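Putative mRNA interferase YoeB (Agrobacterium tumefaciens, PDB 6N90) is a toxin of the YoeB family of bacterial toxin-antitoxin systems and probably acts as an endonuclease that cleaves mRNA. Local coordinates at residues Y55-Y68 and E76-Y88. Residues are numbered along the deposited sequence; the frame is centred on the assembly and turned at random.
Sequences YWSRRITAEHRFVY and EQRLEVIQCRFHY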
loop_
_atom_site.group_PDB
_atom_site.type_symbol
_atom_site.label_atom_id
_atom_site.label_comp_id
_atom_site.label_asym_id
_atom_site.label_seq_id
_atom_site.Cartn_x
_atom_site.Cartn_y
_atom_site.Cartn_z
ATOM N N TYR A 55 -11.854 -5.160 -13.768
ATOM C CA TYR A 55 -11.755 -5.045 -12.319
ATOM C C TYR A 55 -12.567 -6.154 -11.654
ATOM O O TYR A 55 -13.529 -6.675 -12.235
ATOM C CB TYR A 55 -12.212 -3.651 -11.885
ATOM C CG TYR A 55 -11.268 -2.556 -12.357
ATOM C CD1 TYR A 55 -11.332 -2.051 -13.662
ATOM C CD2 TYR A 55 -10.291 -2.054 -11.516
ATOM C CE1 TYR A 55 -10.453 -1.059 -14.091
ATOM C CE2 TYR A 55 -9.412 -1.068 -11.937
ATOM C CZ TYR A 55 -9.497 -0.573 -13.214
ATOM O OH TYR A 55 -8.615 0.412 -13.607
ATOM N N TRP A 56 -12.132 -6.551 -10.460
ATOM C CA TRP A 56 -12.791 -7.573 -9.672
ATOM C C TRP A 56 -13.187 -6.997 -8.327
ATOM O O TRP A 56 -12.615 -5.997 -7.883
ATOM C CB TRP A 56 -11.877 -8.776 -9.478
ATOM C CG TRP A 56 -11.839 -9.638 -10.668
ATOM C CD1 TRP A 56 -11.262 -9.358 -11.870
ATOM C CD2 TRP A 56 -12.408 -10.940 -10.780
ATOM N NE1 TRP A 56 -11.449 -10.416 -12.734
ATOM C CE2 TRP A 56 -12.150 -11.400 -12.082
ATOM C CE3 TRP A 56 -13.126 -11.758 -9.905
ATOM C CZ2 TRP A 56 -12.579 -12.656 -12.530
ATOM C CZ3 TRP A 56 -13.553 -13.005 -10.349
ATOM C CH2 TRP A 56 -13.273 -13.439 -11.647
ATOM N N SER A 57 -14.136 -7.636 -7.680
ATOM C CA SER A 57 -14.607 -7.195 -6.391
ATOM C C SER A 57 -14.778 -8.314 -5.371
ATOM O O SER A 57 -15.184 -9.371 -5.730
ATOM C CB SER A 57 -15.929 -6.476 -6.578
ATOM O OG SER A 57 -16.484 -6.074 -5.379
ATOM N N ARG A 58 -14.392 -8.083 -4.130
ATOM C CA ARG A 58 -14.655 -9.018 -3.050
ATOM C C ARG A 58 -15.347 -8.296 -1.889
ATOM O O ARG A 58 -15.195 -7.082 -1.709
ATOM C CB ARG A 58 -13.359 -9.664 -2.557
ATOM C CG ARG A 58 -12.647 -10.507 -3.580
ATOM C CD ARG A 58 -11.215 -10.831 -3.097
ATOM N NE ARG A 58 -10.436 -11.506 -4.125
ATOM C CZ ARG A 58 -9.931 -12.727 -3.990
ATOM N NH1 ARG A 58 -10.107 -13.406 -2.846
ATOM N NH2 ARG A 58 -9.218 -13.249 -4.984
ATOM N N ARG A 59 -16.103 -9.056 -1.112
ATOM C CA ARG A 59 -16.775 -8.528 0.065
ATOM C C ARG A 59 -15.835 -8.328 1.246
ATOM O O ARG A 59 -15.155 -9.250 1.677
ATOM C CB ARG A 59 -17.905 -9.469 0.490
ATOM C CG ARG A 59 -19.110 -9.440 -0.414
ATOM C CD ARG A 59 -20.367 -9.132 0.376
ATOM N NE ARG A 59 -20.664 -10.148 1.381
ATOM C CZ ARG A 59 -21.868 -10.322 1.912
ATOM N NH1 ARG A 59 -22.877 -9.550 1.520
ATOM N NH2 ARG A 59 -22.068 -11.267 2.825
ATOM N N ILE A 60 -15.818 -7.123 1.796
ATOM C CA ILE A 60 -15.250 -6.920 3.115
ATOM C C ILE A 60 -16.369 -7.196 4.114
ATOM O O ILE A 60 -16.237 -8.033 5.003
ATOM C CB ILE A 60 -14.705 -5.498 3.289
ATOM C CG1 ILE A 60 -13.821 -5.109 2.107
ATOM C CG2 ILE A 60 -13.940 -5.334 4.611
ATOM C CD1 ILE A 60 -13.413 -3.609 2.176
ATOM N N THR A 61 -17.450 -6.432 3.980
ATOM C CA THR A 61 -18.729 -6.726 4.634
ATOM C C THR A 61 -19.831 -6.555 3.600
ATOM O O THR A 61 -19.540 -6.279 2.444
ATOM C CB THR A 61 -18.999 -5.806 5.827
ATOM O OG1 THR A 61 -19.125 -4.448 5.373
ATOM C CG2 THR A 61 -17.875 -5.900 6.820
ATOM N N ALA A 62 -21.092 -6.695 4.007
ATOM C CA ALA A 62 -22.191 -6.541 3.055
ATOM C C ALA A 62 -22.202 -5.127 2.470
ATOM O O ALA A 62 -22.536 -4.931 1.297
ATOM C CB ALA A 62 -23.518 -6.858 3.714
ATOM N N GLU A 63 -21.804 -4.148 3.281
ATOM C CA GLU A 63 -21.866 -2.746 2.872
ATOM C C GLU A 63 -20.561 -2.203 2.287
ATOM O O GLU A 63 -20.529 -1.075 1.793
ATOM C CB GLU A 63 -22.286 -1.867 4.054
ATOM C CG GLU A 63 -23.761 -1.985 4.448
ATOM C CD GLU A 63 -24.721 -1.835 3.270
ATOM O OE1 GLU A 63 -24.482 -0.968 2.395
ATOM O OE2 GLU A 63 -25.729 -2.577 3.231
ATOM N N HIS A 64 -19.489 -2.992 2.328
ATOM C CA HIS A 64 -18.191 -2.465 1.900
ATOM C C HIS A 64 -17.458 -3.441 1.027
ATOM O O HIS A 64 -17.264 -4.599 1.420
ATOM C CB HIS A 64 -17.321 -2.107 3.112
ATOM C CG HIS A 64 -17.912 -1.030 3.968
ATOM N ND1 HIS A 64 -17.953 0.286 3.571
ATOM C CD2 HIS A 64 -18.503 -1.080 5.185
ATOM C CE1 HIS A 64 -18.545 1.008 4.511
ATOM N NE2 HIS A 64 -18.887 0.203 5.500
ATOM N N ARG A 65 -17.018 -2.962 -0.132
ATOM C CA ARG A 65 -16.392 -3.836 -1.114
ATOM C C ARG A 65 -14.944 -3.449 -1.402
ATOM O O ARG A 65 -14.537 -2.273 -1.295
ATOM C CB ARG A 65 -17.201 -3.840 -2.420
ATOM C CG ARG A 65 -18.674 -4.207 -2.236
ATOM C CD ARG A 65 -18.857 -5.478 -1.396
ATOM N NE ARG A 65 -20.261 -5.712 -1.051
ATOM C CZ ARG A 65 -21.041 -6.576 -1.691
ATOM N NH1 ARG A 65 -20.540 -7.301 -2.682
ATOM N NH2 ARG A 65 -22.307 -6.737 -1.325
ATOM N N PHE A 66 -14.169 -4.475 -1.732
ATOM C CA PHE A 66 -12.751 -4.361 -2.051
ATOM C C PHE A 66 -12.668 -4.560 -3.552
ATOM O O PHE A 66 -12.904 -5.664 -4.038
ATOM C CB PHE A 66 -11.946 -5.422 -1.248
ATOM C CG PHE A 66 -10.469 -5.529 -1.603
ATOM C CD1 PHE A 66 -9.539 -4.671 -1.053
ATOM C CD2 PHE A 66 -10.017 -6.545 -2.443
ATOM C CE1 PHE A 66 -8.189 -4.789 -1.346
ATOM C CE2 PHE A 66 -8.660 -6.658 -2.767
ATOM C CZ PHE A 66 -7.749 -5.775 -2.211
ATOM N N VAL A 67 -12.378 -3.481 -4.276
ATOM C CA VAL A 67 -12.288 -3.541 -5.731
ATOM C C VAL A 67 -10.817 -3.422 -6.144
ATOM O O VAL A 67 -10.073 -2.566 -5.652
ATOM C CB VAL A 67 -13.150 -2.440 -6.391
ATOM C CG1 VAL A 67 -13.089 -2.554 -7.940
ATOM C CG2 VAL A 67 -14.596 -2.538 -5.907
ATOM N N TYR A 68 -10.401 -4.295 -7.057
ATOM C CA TYR A 68 -8.990 -4.409 -7.394
ATOM C C TYR A 68 -8.807 -4.927 -8.802
ATOM O O TYR A 68 -9.760 -5.376 -9.450
ATOM C CB TYR A 68 -8.288 -5.367 -6.409
ATOM C CG TYR A 68 -8.845 -6.775 -6.524
ATOM C CD1 TYR A 68 -10.047 -7.127 -5.907
ATOM C CD2 TYR A 68 -8.169 -7.748 -7.255
ATOM C CE1 TYR A 68 -10.567 -8.409 -6.025
ATOM C CE2 TYR A 68 -8.667 -9.028 -7.363
ATOM C CZ TYR A 68 -9.871 -9.350 -6.759
ATOM O OH TYR A 68 -10.368 -10.632 -6.893
ATOM N N GLU A 76 6.684 -10.231 -12.724
ATOM C CA GLU A 76 6.555 -8.830 -12.336
ATOM C C GLU A 76 5.106 -8.380 -12.487
ATOM O O GLU A 76 4.726 -7.840 -13.532
ATOM C CB GLU A 76 7.484 -7.946 -13.172
ATOM C CG GLU A 76 7.616 -6.515 -12.654
ATOM C CD GLU A 76 8.769 -5.767 -13.302
ATOM O OE1 GLU A 76 9.772 -6.422 -13.653
ATOM O OE2 GLU A 76 8.682 -4.528 -13.448
ATOM N N GLN A 77 4.307 -8.630 -11.447
ATOM C CA GLN A 77 2.882 -8.308 -11.427
ATOM C C GLN A 77 2.567 -7.231 -10.394
ATOM O O GLN A 77 3.430 -6.871 -9.586
ATOM C CB GLN A 77 2.047 -9.558 -11.128
ATOM C CG GLN A 77 2.278 -10.731 -12.069
ATOM C CD GLN A 77 1.389 -11.924 -11.762
ATOM O OE1 GLN A 77 0.387 -11.803 -11.055
ATOM N NE2 GLN A 77 1.764 -13.095 -12.286
ATOM N N ARG A 78 1.340 -6.725 -10.430
ATOM C CA ARG A 78 0.881 -5.768 -9.405
ATOM C C ARG A 78 -0.603 -5.946 -9.101
ATOM O O ARG A 78 -1.389 -6.350 -9.964
ATOM C CB ARG A 78 1.169 -4.322 -9.843
ATOM C CG ARG A 78 0.382 -3.898 -11.096
ATOM C CD ARG A 78 0.823 -2.529 -11.619
ATOM N NE ARG A 78 -0.035 -2.077 -12.715
ATOM C CZ ARG A 78 0.154 -2.381 -13.997
ATOM N NH1 ARG A 78 1.172 -3.144 -14.368
ATOM N NH2 ARG A 78 -0.690 -1.922 -14.911
ATOM N N LEU A 79 -0.983 -5.709 -7.845
ATOM C CA LEU A 79 -2.385 -5.664 -7.482
ATOM C C LEU A 79 -2.703 -4.210 -7.233
ATOM O O LEU A 79 -2.060 -3.580 -6.404
ATOM C CB LEU A 79 -2.683 -6.489 -6.223
ATOM C CG LEU A 79 -4.177 -6.633 -5.906
ATOM C CD1 LEU A 79 -4.446 -7.956 -5.222
ATOM C CD2 LEU A 79 -4.639 -5.505 -5.015
ATOM N N GLU A 80 -3.687 -3.688 -7.959
ATOM C CA GLU A 80 -4.093 -2.290 -7.813
ATOM C C GLU A 80 -5.375 -2.263 -7.020
ATOM O O GLU A 80 -6.369 -2.847 -7.454
ATOM C CB GLU A 80 -4.347 -1.627 -9.171
ATOM C CG GLU A 80 -3.149 -1.162 -9.960
ATOM C CD GLU A 80 -3.575 -0.636 -11.324
ATOM O OE1 GLU A 80 -3.441 0.585 -11.563
ATOM O OE2 GLU A 80 -4.048 -1.448 -12.150
ATOM N N VAL A 81 -5.377 -1.581 -5.876
ATOM C CA VAL A 81 -6.605 -1.408 -5.111
ATOM C C VAL A 81 -7.290 -0.105 -5.509
ATOM O O VAL A 81 -6.711 0.973 -5.369
ATOM C CB VAL A 81 -6.341 -1.387 -3.601
ATOM C CG1 VAL A 81 -7.677 -1.226 -2.812
ATOM C CG2 VAL A 81 -5.562 -2.625 -3.198
ATOM N N ILE A 82 -8.524 -0.223 -5.980
ATOM C CA ILE A 82 -9.308 0.894 -6.477
ATOM C C ILE A 82 -10.225 1.438 -5.392
ATOM O O ILE A 82 -10.425 2.651 -5.289
ATOM C CB ILE A 82 -10.140 0.465 -7.712
ATOM C CG1 ILE A 82 -9.230 -0.223 -8.726
ATOM C CG2 ILE A 82 -10.838 1.655 -8.345
ATOM C CD1 ILE A 82 -8.029 0.598 -9.119
ATOM N N GLN A 83 -10.772 0.540 -4.579
ATOM C CA GLN A 83 -11.671 0.932 -3.489
ATOM C C GLN A 83 -11.588 -0.070 -2.332
ATOM O O GLN A 83 -11.369 -1.249 -2.567
ATOM C CB GLN A 83 -13.112 1.056 -4.043
ATOM C CG GLN A 83 -14.251 0.580 -3.161
ATOM C CD GLN A 83 -15.590 0.589 -3.903
ATOM O OE1 GLN A 83 -15.687 1.052 -5.052
ATOM N NE2 GLN A 83 -16.619 0.063 -3.259
ATOM N N CYS A 84 -11.753 0.375 -1.087
ATOM C CA CYS A 84 -11.865 -0.560 0.029
ATOM C C CYS A 84 -12.897 -0.042 1.047
ATOM O O CYS A 84 -12.728 -0.152 2.272
ATOM C CB CYS A 84 -10.492 -0.797 0.696
ATOM S SG CYS A 84 -9.809 0.649 1.523
ATOM N N ARG A 85 -13.977 0.516 0.508
ATOM C CA ARG A 85 -15.038 1.124 1.303
ATOM C C ARG A 85 -16.251 1.348 0.398
ATOM O O ARG A 85 -16.084 1.691 -0.766
ATOM C CB ARG A 85 -14.558 2.447 1.910
ATOM C CG ARG A 85 -15.460 3.023 3.002
ATOM C CD ARG A 85 -14.793 4.252 3.612
ATOM N NE ARG A 85 -15.675 4.973 4.526
ATOM C CZ ARG A 85 -15.553 6.269 4.804
ATOM N NH1 ARG A 85 -14.601 6.994 4.241
ATOM N NH2 ARG A 85 -16.400 6.846 5.639
ATOM N N PHE A 86 -17.446 1.132 0.938
ATOM C CA PHE A 86 -18.720 1.343 0.235
ATOM C C PHE A 86 -19.000 0.321 -0.868
ATOM O O PHE A 86 -18.168 -0.538 -1.176
ATOM C CB PHE A 86 -18.790 2.757 -0.364
ATOM C CG PHE A 86 -18.577 3.842 0.651
ATOM C CD1 PHE A 86 -19.380 3.910 1.784
ATOM C CD2 PHE A 86 -17.586 4.789 0.468
ATOM C CE1 PHE A 86 -19.183 4.899 2.719
ATOM C CE2 PHE A 86 -17.382 5.778 1.397
ATOM C CZ PHE A 86 -18.177 5.826 2.533
ATOM N N HIS A 87 -20.191 0.412 -1.456
ATOM C CA HIS A 87 -20.524 -0.407 -2.627
ATOM C C HIS A 87 -19.801 0.103 -3.878
ATOM O O HIS A 87 -19.389 1.266 -3.917
ATOM C CB HIS A 87 -22.038 -0.435 -2.841
ATOM C CG HIS A 87 -22.762 -1.295 -1.852
ATOM N ND1 HIS A 87 -22.892 -2.656 -2.009
ATOM C CD2 HIS A 87 -23.391 -0.983 -0.690
ATOM C CE1 HIS A 87 -23.571 -3.152 -0.985
ATOM N NE2 HIS A 87 -23.886 -2.159 -0.175
ATOM N N TYR A 88 -19.684 -0.767 -4.889
ATOM C CA TYR A 88 -18.694 -0.659 -5.987
ATOM C C TYR A 88 -18.273 0.727 -6.441
ATOM O O TYR A 88 -17.400 0.838 -7.321
ATOM C CB TYR A 88 -19.190 -1.410 -7.239
ATOM C CG TYR A 88 -19.355 -2.876 -6.991
ATOM C CD1 TYR A 88 -18.557 -3.492 -6.060
ATOM C CD2 TYR A 88 -20.283 -3.660 -7.697
ATOM C CE1 TYR A 88 -18.683 -4.795 -5.782
ATOM C CE2 TYR A 88 -20.405 -5.037 -7.424
ATOM C CZ TYR A 88 -19.576 -5.585 -6.464
ATOM O OH TYR A 88 -19.597 -6.914 -6.113
HETATM O O HOH W 1 -18.299 -7.916 -4.122
#
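H64 meets the C-terminal tail at its ring edge: F86 N donates to ND1 over 2.8 Å, nearly straight (167°) and close to the imidazole plane, which fixes the ring's rotation. With CG anti to the carbonyl carbon (chi1 -62°), ND1 reaches that amide, while R85, salt-bridged to D12, runs alongside the ring. Next door, R65 N donates to F86 O. The R65 guanidinium uses its own plane twice, giving NH2 to A62 O and NH1 to a water that also bonds S57 OG and Y88 OH; the Y88 ring plane is turned 83° from the R65 guanidinium. H87 NE2 reaches E63 OE1 at 2.9 Å from above the carboxylate plane, a well bent bond. Farther along, I82 and Q83 both face V67, a classic beta bulge: V67 N donates to Q83 O at 3.0 Å, and V67 O takes I82 N at 2.8 Å and, weakly, Q83 N. On the face carrying F66, Y68 and V81, F66 CE1 touches V81 CG2 at 3.9 Å, the side chains crossing at about a right angle. Apolar packing thus backs the antiparallel 64-73/76-84 hairpin of the YoeB-like toxin's sheet, while polar bonds hold the 85-88 tail folded back over 62-65.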